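PDB 3NF2: putative polyprenyl synthetase, which probably acts as a magnesium-dependent prenyltransferase that builds isoprenoid diphosphate chains. Local coordinates for residues A[251-256]-A[298-304]; A[263-267]-A[294-298]; A[30-35]-A[117-121]. All blocks are in the same frame, centred on the assembly; numbering follows the deposited sequence.

Contact 1 of 3, residues A[251-256]-A[298-304]; sequences LPVVAA and AGGREWT. With SO4 (sulfate ion), chain F.
A Schellman motif at G299, within the all-helical isoprenoid synthase fold, ends helix 285-297 and lets the chain turn at once into helix 300-319, whose first turn packs on helix 251-259. The two short axes approach to 7.8 Å at 117°. G299 has a positive phi of 83°, suited to glycine, and also serves as N-cap of the new helix. The next residue must be small for another reason: a CB on G300 would run into P252 O, whereas its bare CA sits 3.5 Å from P252 O in a CA-H...O contact. A256 and A298 meet through their methyls beside this point.

The indole of W303, with CG anti to the backbone N (chi1 -168°), lies along the start of helix 251-259. W303 CZ3 meets L251 CD2 at 3.8 Å, near the ring plane, and A255 CB comes obliquely to W303 CE3 at 3.7 Å. T304 crosses P252 at about a right angle: the hydroxyl lies against the proline ring while CG2 reaches L251 CB. T304 OG1 donates to G300 O at 2.8 Å, and T304 N reaches that oxygen from the opposite face. A valine here would probably cost G300 O the hydroxyl bond, leaving the backbone N, and set a methyl against the proline ring. R301 turns its CB away from helix 251-259; its guanidinium is salt-bridged to E296 and in cation-pi contact with W230. Two nearly straight bonds reach a sulfate, probably from the crystallisation liquor: R301 NH1 to sulfate O3 at 2.9 Å and R301 NH2 to sulfate O1 at 2.7 Å.

Contact 2 of 3, residues A[263-267]-A[294-298]; sequences ASERL and LIEEA
The carboxylate of E297 is the flat group here, and the methyl of A263 lies over one of its faces, with A263 CB 3.9 Å from E297 CD. The extended glutamate chain, CG anti to the backbone N (chi1 -171°), carries CB, CG and CD past the methyl in turn: E297 CG is the nearest carbon, 3.8 Å from A263 CB. The glutamate as a whole stands at the exposed margin. The same methyl also meets the backbone of the last turn, with A263 CB 3.8 Å from A298 N, and A263 CB touches A298 CB at 3.9 Å. Two methyl side chains suit a place where the CA atoms of A263 and A298 come to 5.2 Å.

A turn along helix 262-275, larger residues span a wider gap. With CG anti to the backbone N (chi1 177°), the fork of L267 reaches the partner helix; L267 CD2 packs on I295 CG1 at 3.8 Å, and CD1 lies by the same carbon. L294 in turn sends CD2 over the backbone of A263, with L294 CD2 4.0 Å from A263 O. S264 turns its hydroxyl to A256 O on the preceding helix, so its polar end is satisfied away from this interface. With no hydrogen bond across, this is apolar helix-helix packing, close at the alanines and filled by leucine and isoleucine a turn on, at the periphery of the all-alpha isoprenoid synthase fold, joining helix 262-275 to the C-terminal end of helix 285-297.

Contact 3 of 3, residues A[30-35]-A[117-121]; sequences PMDTVA and QAILV
M31 leans over helix 115-134 from the first turn of helix 31-38, and each of its inner atoms finds a partner. M31 CB touches V121 CG2 at 3.9 Å, the two side chains sliding past each other in opposite directions. M31 CG, anti to the carbonyl carbon (chi1 -53°), comes 3.8 Å from L120 CD2. M31 SD lies 3.7 Å from L120 CG, crossing that leucine at about a right angle. The bend at chi3 (-72°) turns the terminal methyl CE away from the L120 contact; D157 of the second subunit packs on the methionine, a seam that suits this flexible, unbranched side chain.

Among residues of helix 115-134, V121 is the one most buried by this contact. Its two methyls divide the work: V121 CG1 meets A35 CB at 3.7 Å, while V121 CG2 nestles against V34 CG1, also at 3.7 Å, and against M31 CA. A branched residue suits this place because it serves both sides. The small A35 permits the approach, although the short helix axes remain 10.0 Å apart, crossing at an angle of 102°. V34 gives its other methyl to the amide end of Q117, which also lies across the ring of P30.

P30, preceded by a cis peptide bond, holds the N-cap position. P30 O accepts V34 N and also T33 OG1, the latter at 3.0 Å, and is thus gripped by two donors of its own turn. Beyond Q117 lie I163 of the second subunit and a sulfate, probably from the crystallisation liquor, about 3 Å from its side chain. No hydrogen bond joins the two segments; their cohesion rests on apolar packing of methyls, sulfur and the proline ring, with the Q117 side chain at the margin.

How the contacts relate
Contacts 1 and 2 form one continuous region, their centres 9 Å apart and A298 common to both, with contact 2 nested in the chain loop that contact 1 closes. Probable hydrogen bonds tie them: A256 O to S264 OG at 2.8 Å and G300 N to I295 O at 2.8 Å. Contact 3 lies on the opposite side of the chain's centre, 39 Å from contact 1 and 44 Å from contact 2 between centres, and borders the second subunit. Each end has a link toward the likely active site: L251 N bonds D225, in what is probably the second aspartate-rich motif, while I119 O bonds H93, just before the probable first.

Contact 1 of 3, residues A[251-256]-A[298-304]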
ATOM      1  N   LEU A 251      12.971  13.961  19.915  1.00 46.52           N
ATOM      2  CA  LEU A 251      14.321  14.422  19.988  1.00 46.18           C
ATOM      3  C   LEU A 251      14.682  15.023  21.328  1.00 46.32           C
ATOM      4  O   LEU A 251      15.738  14.764  21.813  1.00 46.77           O
ATOM      5  CB  LEU A 251      14.563  15.439  18.909  1.00 43.90           C
ATOM      6  CG  LEU A 251      15.066  14.830  17.627  1.00 50.17           C
ATOM      7  CD1 LEU A 251      15.182  15.859  16.587  1.00 50.66           C
ATOM      8  CD2 LEU A 251      16.358  14.189  17.848  1.00 37.35           C
ATOM      9  N   PRO A 252      13.836  15.818  21.944  1.00 39.54           N
ATOM     10  CA  PRO A 252      14.268  16.315  23.260  1.00 39.39           C
ATOM     11  C   PRO A 252      14.493  15.191  24.281  1.00 43.61           C
ATOM     12  O   PRO A 252      15.504  15.204  24.999  1.00 40.38           O
ATOM     13  CB  PRO A 252      13.113  17.217  23.715  1.00 34.97           C
ATOM     14  CG  PRO A 252      12.269  17.454  22.534  1.00 39.33           C
ATOM     15  CD  PRO A 252      12.527  16.372  21.542  1.00 31.87           C
ATOM     16  N   VAL A 253      13.569  14.231  24.318  1.00 46.44           N
ATOM     17  CA  VAL A 253      13.646  13.070  25.215  1.00 45.38           C
ATOM     18  C   VAL A 253      14.942  12.319  24.991  1.00 45.76           C
ATOM     19  O   VAL A 253      15.711  12.073  25.922  1.00 48.36           O
ATOM     20  CB  VAL A 253      12.476  12.100  24.966  1.00 44.66           C
ATOM     21  CG1 VAL A 253      12.553  10.899  25.903  1.00 44.40           C
ATOM     22  CG2 VAL A 253      11.159  12.812  25.138  1.00 44.08           C
ATOM     23  N   VAL A 254      15.181  11.981  23.732  1.00 48.43           N
ATOM     24  CA  VAL A 254      16.354  11.223  23.328  1.00 44.85           C
ATOM     25  C   VAL A 254      17.665  11.972  23.583  1.00 46.16           C
ATOM     26  O   VAL A 254      18.617  11.397  24.127  1.00 48.89           O
ATOM     27  CB  VAL A 254      16.221  10.808  21.857  1.00 44.66           C
ATOM     28  CG1 VAL A 254      17.481  10.195  21.371  1.00 51.66           C
ATOM     29  CG2 VAL A 254      15.061   9.817  21.696  1.00 42.58           C
ATOM     30  N   ALA A 255      17.710  13.253  23.210  1.00 44.25           N
ATOM     31  CA  ALA A 255      18.900  14.082  23.449  1.00 44.18           C
ATOM     32  C   ALA A 255      19.229  14.199  24.945  1.00 42.06           C
ATOM     33  O   ALA A 255      20.392  14.183  25.328  1.00 43.39           O
ATOM     34  CB  ALA A 255      18.733  15.461  22.828  1.00 41.70           C
ATOM     35  N   ALA A 256      18.196  14.305  25.775  1.00 37.23           N
ATOM     36  CA  ALA A 256      18.364  14.307  27.215  1.00 39.84           C
ATOM     37  C   ALA A 256      18.967  12.987  27.715  1.00 47.13           C
ATOM     38  O   ALA A 256      19.856  13.008  28.556  1.00 46.91           O
ATOM     39  CB  ALA A 256      17.039  14.569  27.890  1.00 33.42           C
ATOM     40  N   ALA A 298      18.781  18.329  31.476  1.00 43.72           N
ATOM     41  CA  ALA A 298      19.784  17.531  30.750  1.00 39.07           C
ATOM     42  C   ALA A 298      20.204  18.138  29.408  1.00 46.94           C
ATOM     43  O   ALA A 298      21.049  17.574  28.698  1.00 45.09           O
ATOM     44  CB  ALA A 298      19.297  16.098  30.565  1.00 40.04           C
ATOM     45  N   GLY A 299      19.616  19.281  29.056  1.00 48.98           N
ATOM     46  CA  GLY A 299      19.956  19.965  27.815  1.00 53.59           C
ATOM     47  C   GLY A 299      19.227  19.429  26.591  1.00 55.32           C
ATOM     48  O   GLY A 299      19.685  19.630  25.461  1.00 49.30           O
ATOM     49  N   GLY A 300      18.099  18.752  26.816  1.00 52.18           N
ATOM     50  CA  GLY A 300      17.297  18.179  25.731  1.00 50.10           C
ATOM     51  C   GLY A 300      16.573  19.211  24.879  1.00 50.84           C
ATOM     52  O   GLY A 300      16.602  19.139  23.651  1.00 51.59           O
ATOM     53  N   ARG A 301      15.924  20.168  25.535  1.00 48.74           N
ATOM     54  CA  ARG A 301      15.190  21.230  24.853  1.00 50.22           C
ATOM     55  C   ARG A 301      16.106  22.104  24.006  1.00 52.27           C
ATOM     56  O   ARG A 301      15.858  22.308  22.812  1.00 52.56           O
ATOM     57  CB  ARG A 301      14.484  22.105  25.875  1.00 47.69           C
ATOM     58  CG  ARG A 301      13.632  23.187  25.276  1.00 45.23           C
ATOM     59  CD  ARG A 301      12.940  23.942  26.368  1.00 38.46           C
ATOM     60  NE  ARG A 301      11.795  24.688  25.874  1.00 44.54           N
ATOM     61  CZ  ARG A 301      10.950  25.341  26.661  1.00 41.95           C
ATOM     62  NH1 ARG A 301      11.132  25.325  27.971  1.00 39.69           N
ATOM     63  NH2 ARG A 301       9.915  25.986  26.140  1.00 40.89           N
ATOM     64  N   GLU A 302      17.166  22.598  24.643  1.00 48.53           N
ATOM     65  CA  GLU A 302      18.161  23.435  23.993  1.00 45.39           C
ATOM     66  C   GLU A 302      18.765  22.757  22.776  1.00 47.69           C
ATOM     67  O   GLU A 302      18.826  23.363  21.702  1.00 46.22           O
ATOM     68  CB  GLU A 302      19.269  23.821  24.985  1.00 50.59           C
ATOM     69  CG  GLU A 302      20.341  24.749  24.408  1.00 58.26           C
ATOM     70  CD  GLU A 302      19.788  26.101  23.940  1.00 66.83           C
ATOM     71  OE1 GLU A 302      18.870  26.644  24.593  1.00 61.17           O
ATOM     72  OE2 GLU A 302      20.281  26.623  22.917  1.00 69.26           O
ATOM     73  N   TRP A 303      19.190  21.500  22.942  1.00 40.39           N
ATOM     74  CA  TRP A 303      19.776  20.747  21.841  1.00 42.63           C
ATOM     75  C   TRP A 303      18.830  20.656  20.643  1.00 43.00           C
ATOM     76  O   TRP A 303      19.274  20.738  19.493  1.00 46.11           O
ATOM     77  CB  TRP A 303      20.204  19.342  22.270  1.00 37.69           C
ATOM     78  CG  TRP A 303      21.052  18.685  21.226  1.00 36.33           C
ATOM     79  CD1 TRP A 303      22.402  18.778  21.095  1.00 39.71           C
ATOM     80  CD2 TRP A 303      20.596  17.865  20.137  1.00 41.53           C
ATOM     81  NE1 TRP A 303      22.832  18.045  20.001  1.00 41.22           N
ATOM     82  CE2 TRP A 303      21.739  17.485  19.392  1.00 42.72           C
ATOM     83  CE3 TRP A 303      19.332  17.417  19.718  1.00 40.27           C
ATOM     84  CZ2 TRP A 303      21.658  16.669  18.264  1.00 40.82           C
ATOM     85  CZ3 TRP A 303      19.250  16.616  18.591  1.00 41.02           C
ATOM     86  CH2 TRP A 303      20.413  16.244  17.880  1.00 42.34           C
ATOM     87  N   THR A 304      17.538  20.499  20.918  1.00 40.75           N
ATOM     88  CA  THR A 304      16.543  20.335  19.859  1.00 43.64           C
ATOM     89  C   THR A 304      16.225  21.673  19.153  1.00 47.45           C
ATOM     90  O   THR A 304      15.979  21.695  17.939  1.00 50.58           O
ATOM     91  CB  THR A 304      15.267  19.644  20.379  1.00 42.52           C
ATOM     92  OG1 THR A 304      15.631  18.455  21.092  1.00 40.08           O
ATOM     93  CG2 THR A 304      14.324  19.276  19.222  1.00 40.59           C
TER
HETATM   94  S   SO4 F   5       8.165  27.591  28.993  1.00102.27           S
HETATM   95  O1  SO4 F   5       8.202  27.511  27.535  1.00 97.14           O
HETATM   96  O2  SO4 F   5       6.878  27.098  29.480  1.00103.41           O
HETATM   97  O3  SO4 F   5       9.236  26.771  29.553  1.00100.66           O
HETATM   98  O4  SO4 F   5       8.350  28.982  29.401  1.00103.74           O

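Contact 2 of 3, residues A[263-267]-A[294-298]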
ATOM      1  N   ALA A 263      20.735  14.583  35.750  1.00 51.56           N
ATOM      2  CA  ALA A 263      19.423  14.805  35.162  1.00 52.37           C
ATOM      3  C   ALA A 263      19.126  13.701  34.155  1.00 46.31           C
ATOM      4  O   ALA A 263      18.063  13.088  34.181  1.00 43.10           O
ATOM      5  CB  ALA A 263      19.385  16.166  34.480  1.00 56.96           C
ATOM      6  N   SER A 264      20.102  13.447  33.292  1.00 42.71           N
ATOM      7  CA  SER A 264      20.010  12.419  32.274  1.00 49.15           C
ATOM      8  C   SER A 264      19.838  11.014  32.856  1.00 51.95           C
ATOM      9  O   SER A 264      18.979  10.255  32.396  1.00 51.87           O
ATOM     10  CB  SER A 264      21.259  12.456  31.420  1.00 43.59           C
ATOM     11  OG  SER A 264      21.216  11.447  30.429  1.00 52.71           O
ATOM     12  N   GLU A 265      20.657  10.684  33.858  1.00 51.10           N
ATOM     13  CA  GLU A 265      20.610   9.374  34.508  1.00 49.39           C
ATOM     14  C   GLU A 265      19.256   9.147  35.168  1.00 44.00           C
ATOM     15  O   GLU A 265      18.662   8.084  35.015  1.00 49.44           O
ATOM     16  CB  GLU A 265      21.740   9.218  35.540  1.00 51.65           C
ATOM     17  CG  GLU A 265      23.171   9.365  34.994  1.00 57.08           C
ATOM     18  CD  GLU A 265      23.712   8.122  34.284  1.00 63.85           C
ATOM     19  OE1 GLU A 265      23.205   7.006  34.528  1.00 64.52           O
ATOM     20  OE2 GLU A 265      24.665   8.269  33.489  1.00 59.80           O
ATOM     21  N   ARG A 266      18.754  10.150  35.879  1.00 45.84           N
ATOM     22  CA  ARG A 266      17.477  10.003  36.579  1.00 45.42           C
ATOM     23  C   ARG A 266      16.283   9.895  35.622  1.00 47.36           C
ATOM     24  O   ARG A 266      15.345   9.118  35.860  1.00 50.28           O
ATOM     25  CB  ARG A 266      17.278  11.132  37.592  1.00 42.61           C
ATOM     26  CG  ARG A 266      16.014  10.995  38.449  1.00 47.25           C
ATOM     27  CD  ARG A 266      15.958   9.646  39.177  1.00 41.68           C
ATOM     28  NE  ARG A 266      14.668   9.457  39.827  1.00 44.41           N
ATOM     29  CZ  ARG A 266      14.233   8.307  40.333  1.00 53.83           C
ATOM     30  NH1 ARG A 266      13.038   8.257  40.901  1.00 49.88           N
ATOM     31  NH2 ARG A 266      14.982   7.210  40.264  1.00 48.90           N
ATOM     32  N   LEU A 267      16.327  10.662  34.538  1.00 46.76           N
ATOM     33  CA  LEU A 267      15.305  10.562  33.494  1.00 49.81           C
ATOM     34  C   LEU A 267      15.252   9.149  32.882  1.00 45.90           C
ATOM     35  O   LEU A 267      14.165   8.610  32.655  1.00 46.86           O
ATOM     36  CB  LEU A 267      15.541  11.621  32.412  1.00 49.63           C
ATOM     37  CG  LEU A 267      14.586  11.575  31.220  1.00 48.29           C
ATOM     38  CD1 LEU A 267      13.229  12.151  31.577  1.00 33.13           C
ATOM     39  CD2 LEU A 267      15.183  12.273  30.026  1.00 48.15           C
ATOM     40  N   LEU A 294      13.124  17.774  33.783  1.00 43.11           N
ATOM     41  CA  LEU A 294      14.355  16.966  33.731  1.00 43.10           C
ATOM     42  C   LEU A 294      15.005  16.915  32.351  1.00 36.48           C
ATOM     43  O   LEU A 294      16.224  16.919  32.255  1.00 40.95           O
ATOM     44  CB  LEU A 294      14.115  15.536  34.237  1.00 46.08           C
ATOM     45  CG  LEU A 294      14.097  15.226  35.740  1.00 45.83           C
ATOM     46  CD1 LEU A 294      13.385  13.914  35.958  1.00 47.49           C
ATOM     47  CD2 LEU A 294      15.505  15.188  36.369  1.00 41.99           C
ATOM     48  N   ILE A 295      14.194  16.858  31.289  1.00 43.59           N
ATOM     49  CA  ILE A 295      14.706  16.912  29.902  1.00 41.01           C
ATOM     50  C   ILE A 295      15.389  18.259  29.648  1.00 39.73           C
ATOM     51  O   ILE A 295      16.470  18.320  29.063  1.00 49.17           O
ATOM     52  CB  ILE A 295      13.577  16.682  28.852  1.00 40.82           C
ATOM     53  CG1 ILE A 295      13.070  15.245  28.893  1.00 26.46           C
ATOM     54  CG2 ILE A 295      14.054  16.985  27.411  1.00 40.85           C
ATOM     55  CD1 ILE A 295      11.652  15.119  28.325  1.00 30.26           C
ATOM     56  N   GLU A 296      14.760  19.334  30.100  1.00 41.70           N
ATOM     57  CA  GLU A 296      15.383  20.647  30.012  1.00 51.17           C
ATOM     58  C   GLU A 296      16.724  20.729  30.771  1.00 50.24           C
ATOM     59  O   GLU A 296      17.733  21.143  30.182  1.00 43.83           O
ATOM     60  CB  GLU A 296      14.414  21.770  30.417  1.00 52.86           C
ATOM     61  CG  GLU A 296      14.949  23.153  30.038  1.00 59.33           C
ATOM     62  CD  GLU A 296      13.893  24.245  29.973  1.00 61.16           C
ATOM     63  OE1 GLU A 296      12.713  23.992  30.308  1.00 56.87           O
ATOM     64  OE2 GLU A 296      14.258  25.374  29.575  1.00 69.55           O
ATOM     65  N   GLU A 297      16.752  20.288  32.038  1.00 50.59           N
ATOM     66  CA  GLU A 297      18.022  20.249  32.797  1.00 50.04           C
ATOM     67  C   GLU A 297      19.127  19.461  32.093  1.00 47.91           C
ATOM     68  O   GLU A 297      20.279  19.904  32.068  1.00 53.62           O
ATOM     69  CB  GLU A 297      17.852  19.753  34.247  1.00 55.31           C
ATOM     70  CG  GLU A 297      19.145  19.931  35.089  1.00 59.25           C
ATOM     71  CD  GLU A 297      19.059  19.419  36.529  1.00 64.73           C
ATOM     72  OE1 GLU A 297      20.116  19.056  37.091  1.00 63.19           O
ATOM     73  OE2 GLU A 297      17.958  19.399  37.113  1.00 68.74           O
ATOM     74  N   ALA A 298      18.781  18.329  31.476  1.00 43.72           N
ATOM     75  CA  ALA A 298      19.784  17.531  30.750  1.00 39.07           C
ATOM     76  C   ALA A 298      20.204  18.138  29.408  1.00 46.94           C
ATOM     77  O   ALA A 298      21.049  17.574  28.698  1.00 45.09           O
ATOM     78  CB  ALA A 298      19.297  16.098  30.565  1.00 40.04           C
TER

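Contact 3 of 3, residues A[30-35]-A[117-121]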
ATOM      1  N   PRO A  30     -17.247   0.564  -0.289  1.00 60.95           N
ATOM      2  CA  PRO A  30     -17.464   1.682   0.640  1.00 58.65           C
ATOM      3  C   PRO A  30     -16.271   2.637   0.778  1.00 55.83           C
ATOM      4  O   PRO A  30     -16.309   3.537   1.623  1.00 54.07           O
ATOM      5  CB  PRO A  30     -17.665   0.965   1.973  1.00 58.16           C
ATOM      6  CG  PRO A  30     -16.739  -0.215   1.882  1.00 58.24           C
ATOM      7  CD  PRO A  30     -16.690  -0.612   0.414  1.00 59.73           C
ATOM      8  N   MET A  31     -15.238   2.445  -0.044  1.00 52.32           N
ATOM      9  CA  MET A  31     -13.969   3.175   0.106  1.00 46.21           C
ATOM     10  C   MET A  31     -14.104   4.690  -0.022  1.00 45.81           C
ATOM     11  O   MET A  31     -13.382   5.421   0.639  1.00 46.62           O
ATOM     12  CB  MET A  31     -12.895   2.648  -0.855  1.00 46.51           C
ATOM     13  CG  MET A  31     -12.671   1.136  -0.777  1.00 33.24           C
ATOM     14  SD  MET A  31     -11.164   0.597  -1.596  1.00 30.06           S
ATOM     15  CE  MET A  31     -11.658   0.811  -3.293  1.00 28.87           C
ATOM     16  N   ASP A  32     -15.045   5.157  -0.839  1.00 46.02           N
ATOM     17  CA  ASP A  32     -15.270   6.597  -0.995  1.00 45.82           C
ATOM     18  C   ASP A  32     -15.810   7.246   0.287  1.00 47.68           C
ATOM     19  O   ASP A  32     -15.369   8.332   0.651  1.00 45.46           O
ATOM     20  CB  ASP A  32     -16.178   6.903  -2.199  1.00 42.58           C
ATOM     21  CG  ASP A  32     -17.547   6.245  -2.096  1.00 43.56           C
ATOM     22  OD1 ASP A  32     -17.681   5.200  -1.426  1.00 56.17           O
ATOM     23  OD2 ASP A  32     -18.499   6.774  -2.692  1.00 44.43           O
ATOM     24  N   THR A  33     -16.733   6.569   0.976  1.00 48.02           N
ATOM     25  CA  THR A  33     -17.309   7.107   2.209  1.00 45.47           C
ATOM     26  C   THR A  33     -16.358   6.965   3.388  1.00 44.24           C
ATOM     27  O   THR A  33     -16.250   7.868   4.219  1.00 48.84           O
ATOM     28  CB  THR A  33     -18.706   6.498   2.555  1.00 48.03           C
ATOM     29  OG1 THR A  33     -18.618   5.068   2.674  1.00 46.78           O
ATOM     30  CG2 THR A  33     -19.731   6.861   1.482  1.00 45.53           C
ATOM     31  N   VAL A  34     -15.661   5.840   3.455  1.00 45.19           N
ATOM     32  CA  VAL A  34     -14.708   5.601   4.538  1.00 41.32           C
ATOM     33  C   VAL A  34     -13.530   6.585   4.471  1.00 42.94           C
ATOM     34  O   VAL A  34     -13.078   7.096   5.507  1.00 39.80           O
ATOM     35  CB  VAL A  34     -14.239   4.131   4.548  1.00 41.55           C
ATOM     36  CG1 VAL A  34     -13.125   3.917   5.550  1.00 44.72           C
ATOM     37  CG2 VAL A  34     -15.412   3.217   4.873  1.00 29.54           C
ATOM     38  N   ALA A  35     -13.059   6.857   3.250  1.00 41.36           N
ATOM     39  CA  ALA A  35     -12.069   7.906   3.017  1.00 43.35           C
ATOM     40  C   ALA A  35     -12.617   9.275   3.397  1.00 44.71           C
ATOM     41  O   ALA A  35     -11.908  10.055   4.016  1.00 50.57           O
ATOM     42  CB  ALA A  35     -11.606   7.920   1.567  1.00 39.65           C
ATOM     43  N   GLN A 117     -11.169  -2.149   6.759  1.00 41.90           N
ATOM     44  CA  GLN A 117     -11.438  -0.996   5.910  1.00 47.86           C
ATOM     45  C   GLN A 117     -10.367   0.096   5.999  1.00 46.58           C
ATOM     46  O   GLN A 117     -10.161   0.836   5.038  1.00 50.51           O
ATOM     47  CB  GLN A 117     -12.838  -0.444   6.175  1.00 52.00           C
ATOM     48  CG  GLN A 117     -13.895  -0.995   5.214  1.00 61.36           C
ATOM     49  CD  GLN A 117     -15.250  -1.132   5.861  1.00 76.57           C
ATOM     50  OE1 GLN A 117     -15.539  -2.137   6.513  1.00 88.22           O
ATOM     51  NE2 GLN A 117     -16.097  -0.124   5.684  1.00 78.58           N
ATOM     52  N   ALA A 118      -9.677   0.180   7.134  1.00 45.31           N
ATOM     53  CA  ALA A 118      -8.541   1.098   7.280  1.00 42.61           C
ATOM     54  C   ALA A 118      -7.380   0.664   6.389  1.00 40.66           C
ATOM     55  O   ALA A 118      -6.769   1.492   5.716  1.00 38.69           O
ATOM     56  CB  ALA A 118      -8.102   1.190   8.732  1.00 41.46           C
ATOM     57  N   ILE A 119      -7.113  -0.642   6.367  1.00 43.34           N
ATOM     58  CA  ILE A 119      -6.077  -1.232   5.510  1.00 42.14           C
ATOM     59  C   ILE A 119      -6.397  -1.021   4.039  1.00 37.68           C
ATOM     60  O   ILE A 119      -5.535  -0.634   3.258  1.00 45.26           O
ATOM     61  CB  ILE A 119      -5.900  -2.742   5.785  1.00 42.66           C
ATOM     62  CG1 ILE A 119      -5.412  -2.960   7.211  1.00 41.56           C
ATOM     63  CG2 ILE A 119      -4.890  -3.362   4.813  1.00 40.83           C
ATOM     64  CD1 ILE A 119      -5.797  -4.310   7.805  1.00 39.13           C
ATOM     65  N   LEU A 120      -7.657  -1.253   3.692  1.00 40.03           N
ATOM     66  CA  LEU A 120      -8.134  -1.222   2.318  1.00 36.39           C
ATOM     67  C   LEU A 120      -8.085   0.188   1.730  1.00 37.81           C
ATOM     68  O   LEU A 120      -7.478   0.414   0.679  1.00 36.77           O
ATOM     69  CB  LEU A 120      -9.561  -1.745   2.294  1.00 33.28           C
ATOM     70  CG  LEU A 120     -10.296  -1.901   0.970  1.00 41.94           C
ATOM     71  CD1 LEU A 120      -9.770  -3.101   0.201  1.00 32.21           C
ATOM     72  CD2 LEU A 120     -11.801  -2.008   1.225  1.00 43.70           C
ATOM     73  N   VAL A 121      -8.712   1.132   2.423  1.00 36.49           N
ATOM     74  CA  VAL A 121      -8.713   2.524   1.976  1.00 42.08           C
ATOM     75  C   VAL A 121      -7.289   3.111   1.955  1.00 39.39           C
ATOM     76  O   VAL A 121      -6.912   3.813   1.023  1.00 45.16           O
ATOM     77  CB  VAL A 121      -9.711   3.373   2.798  1.00 40.46           C
ATOM     78  CG1 VAL A 121      -9.690   4.814   2.339  1.00 41.40           C
ATOM     79  CG2 VAL A 121     -11.128   2.813   2.627  1.00 34.98           C
TER